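PDB 3K94: thiamin pyrophosphokinase from Geobacillus thermodenitrificans, which catalyses the transfer of a pyrophosphate group from ATP to thiamin, yielding thiamin diphosphate and AMP. Local coordinates for residues N131-H136 against I203-R208. Sequence-based numbering, arbitrary orientation.
Sequences NVLTVH and ILMMIR
Strands 131-136 and 204-208 form an antiparallel pair in the mixed sheet of this chain, where its parallel part, which belongs with the catalytic region, passes into an antiparallel part that probably goes with the vitamin B1 binding domain. The pairing joins the late strand to the sheet through 131-136, which has 125-128 on its other side, while 204-208 leads on to 151-156; the 66 residues between the two segments hold strands and loops but no helix. Val132 with Arg208, Thr134 with Met206 and His136 with Leu204 are hydrogen-bonded pairs, each closed by two backbone bonds; Val132 N reaches Arg208 O at 2.9 Å with an N-H...O angle of 160°, whereas the bond from His136 N to Leu204 O is more bent, 133° at the hydrogen. Leu133 with Ile207 and Val135 with Met205 are the non-hydrogen-bonded pairs between them, and their apolar side chains share one face. Branched and long apolar groups suit this face, which Leu116 of helix 106-118 and Phe110 of the second subunit cover. On the other face, Val132 and Arg208 run side by side, CG1 to CB 3.6 Å, while the guanidinium NH2 hydrogen-bonds to Met144 O. The carbons of Arg208 can therefore pack while its charged end keeps a polar partner. Back on the apolar face, Leu133 CG meets Ile207 CG1 at 3.8 Å, and Leu133 CD1 lies 4.0 Å from SE of selenomethionine Met205.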
loop_
_atom_site.group_PDB
_atom_site.type_symbol
_atom_site.label_atom_id
_atom_site.label_comp_id
_atom_site.label_asym_id
_atom_site.label_seq_id
_atom_site.Cartn_x
_atom_site.Cartn_y
_atom_site.Cartn_z
ATOM N N ASN B 131 0.347 -3.397 -10.638
ATOM C CA ASN B 131 0.156 -4.405 -9.602
ATOM C C ASN B 131 -1.132 -5.175 -9.739
ATOM O O ASN B 131 -2.126 -4.650 -10.215
ATOM C CB ASN B 131 0.096 -3.744 -8.226
ATOM C CG ASN B 131 1.344 -2.942 -7.895
ATOM O OD1 ASN B 131 2.284 -3.466 -7.305
ATOM N ND2 ASN B 131 1.346 -1.662 -8.255
ATOM N N VAL B 132 -1.118 -6.403 -9.253
ATOM C CA VAL B 132 -2.341 -7.095 -8.933
ATOM C C VAL B 132 -2.122 -7.674 -7.548
ATOM O O VAL B 132 -1.147 -8.367 -7.298
ATOM C CB VAL B 132 -2.715 -8.191 -9.966
ATOM C CG1 VAL B 132 -1.536 -9.115 -10.202
ATOM C CG2 VAL B 132 -3.900 -8.988 -9.472
ATOM N N LEU B 133 -3.027 -7.356 -6.636
ATOM C CA LEU B 133 -2.884 -7.779 -5.252
ATOM C C LEU B 133 -4.064 -8.657 -4.889
ATOM O O LEU B 133 -5.205 -8.348 -5.235
ATOM C CB LEU B 133 -2.763 -6.553 -4.324
ATOM C CG LEU B 133 -2.566 -6.751 -2.813
ATOM C CD1 LEU B 133 -2.004 -5.487 -2.197
ATOM C CD2 LEU B 133 -3.888 -7.130 -2.134
ATOM N N THR B 134 -3.767 -9.776 -4.234
ATOM C CA THR B 134 -4.767 -10.754 -3.847
ATOM C C THR B 134 -4.407 -11.343 -2.485
ATOM O O THR B 134 -3.235 -11.363 -2.093
ATOM C CB THR B 134 -4.879 -11.920 -4.869
ATOM O OG1 THR B 134 -3.592 -12.533 -5.072
ATOM C CG2 THR B 134 -5.421 -11.432 -6.201
ATOM N N VAL B 135 -5.416 -11.823 -1.765
ATOM C CA VAL B 135 -5.188 -12.518 -0.499
ATOM C C VAL B 135 -5.844 -13.893 -0.576
ATOM O O VAL B 135 -6.837 -14.071 -1.284
ATOM C CB VAL B 135 -5.721 -11.714 0.715
ATOM C CG1 VAL B 135 -5.067 -10.323 0.770
ATOM C CG2 VAL B 135 -7.220 -11.593 0.639
ATOM N N HIS B 136 -5.294 -14.861 0.148
ATOM C CA HIS B 136 -5.694 -16.255 -0.037
ATOM C C HIS B 136 -5.808 -17.043 1.264
ATOM O O HIS B 136 -5.010 -16.863 2.193
ATOM C CB HIS B 136 -4.696 -16.968 -0.957
ATOM C CG HIS B 136 -4.595 -16.359 -2.316
ATOM N ND1 HIS B 136 -3.634 -15.426 -2.646
ATOM C CD2 HIS B 136 -5.348 -16.534 -3.427
ATOM C CE1 HIS B 136 -3.795 -15.059 -3.906
ATOM N NE2 HIS B 136 -4.837 -15.707 -4.397
ATOM N N ILE B 203 -3.106 -17.350 6.285
ATOM C CA ILE B 203 -3.638 -16.412 5.306
ATOM C C ILE B 203 -2.491 -15.684 4.631
ATOM O O ILE B 203 -1.641 -15.104 5.301
ATOM C CB ILE B 203 -4.545 -15.360 5.959
ATOM C CG1 ILE B 203 -5.636 -16.026 6.797
ATOM C CG2 ILE B 203 -5.172 -14.449 4.895
ATOM C CD1 ILE B 203 -6.612 -15.034 7.373
ATOM N N LEU B 204 -2.475 -15.686 3.306
ATOM C CA LEU B 204 -1.292 -15.238 2.582
ATOM C C LEU B 204 -1.615 -14.223 1.501
ATOM O O LEU B 204 -2.570 -14.395 0.736
ATOM C CB LEU B 204 -0.593 -16.437 1.948
ATOM C CG LEU B 204 0.721 -16.175 1.222
ATOM C CD1 LEU B 204 1.836 -16.017 2.247
ATOM C CD2 LEU B 204 1.043 -17.313 0.267
HETATM N N MSE B 205 -0.804 -13.175 1.426
HETATM C CA MSE B 205 -0.978 -12.162 0.402
HETATM C C MSE B 205 -0.023 -12.382 -0.756
HETATM O O MSE B 205 1.164 -12.609 -0.548
HETATM C CB MSE B 205 -0.763 -10.766 0.996
HETATM C CG MSE B 205 -0.833 -9.659 -0.034
HETATM SE SE MSE B 205 -0.648 -7.846 0.723
HETATM C CE MSE B 205 0.901 -8.131 1.861
HETATM N N MSE B 206 -0.540 -12.317 -1.980
HETATM C CA MSE B 206 0.333 -12.304 -3.149
HETATM C C MSE B 206 0.262 -10.983 -3.898
HETATM O O MSE B 206 -0.818 -10.476 -4.165
HETATM C CB MSE B 206 0.019 -13.443 -4.120
HETATM C CG MSE B 206 0.909 -13.393 -5.374
HETATM SE SE MSE B 206 0.623 -14.843 -6.687
HETATM C CE MSE B 206 -1.306 -14.623 -7.016
ATOM N N ILE B 207 1.421 -10.428 -4.230
ATOM C CA ILE B 207 1.467 -9.285 -5.124
ATOM C C ILE B 207 2.313 -9.608 -6.350
ATOM O O ILE B 207 3.463 -10.016 -6.224
ATOM C CB ILE B 207 2.004 -8.029 -4.420
ATOM C CG1 ILE B 207 1.066 -7.624 -3.277
ATOM C CG2 ILE B 207 2.145 -6.886 -5.430
ATOM C CD1 ILE B 207 1.693 -6.654 -2.265
ATOM N N ARG B 208 1.717 -9.469 -7.530
ATOM C CA ARG B 208 2.457 -9.578 -8.780
ATOM C C ARG B 208 2.578 -8.177 -9.309
ATOM O O ARG B 208 1.593 -7.449 -9.382
ATOM C CB ARG B 208 1.737 -10.473 -9.799
ATOM C CG ARG B 208 1.499 -11.903 -9.334
ATOM C CD ARG B 208 0.772 -12.723 -10.404
ATOM N NE ARG B 208 1.657 -13.074 -11.515
ATOM C CZ ARG B 208 1.312 -13.813 -12.573
ATOM N NH1 ARG B 208 0.083 -14.307 -12.700
ATOM N NH2 ARG B 208 2.209 -14.048 -13.517
#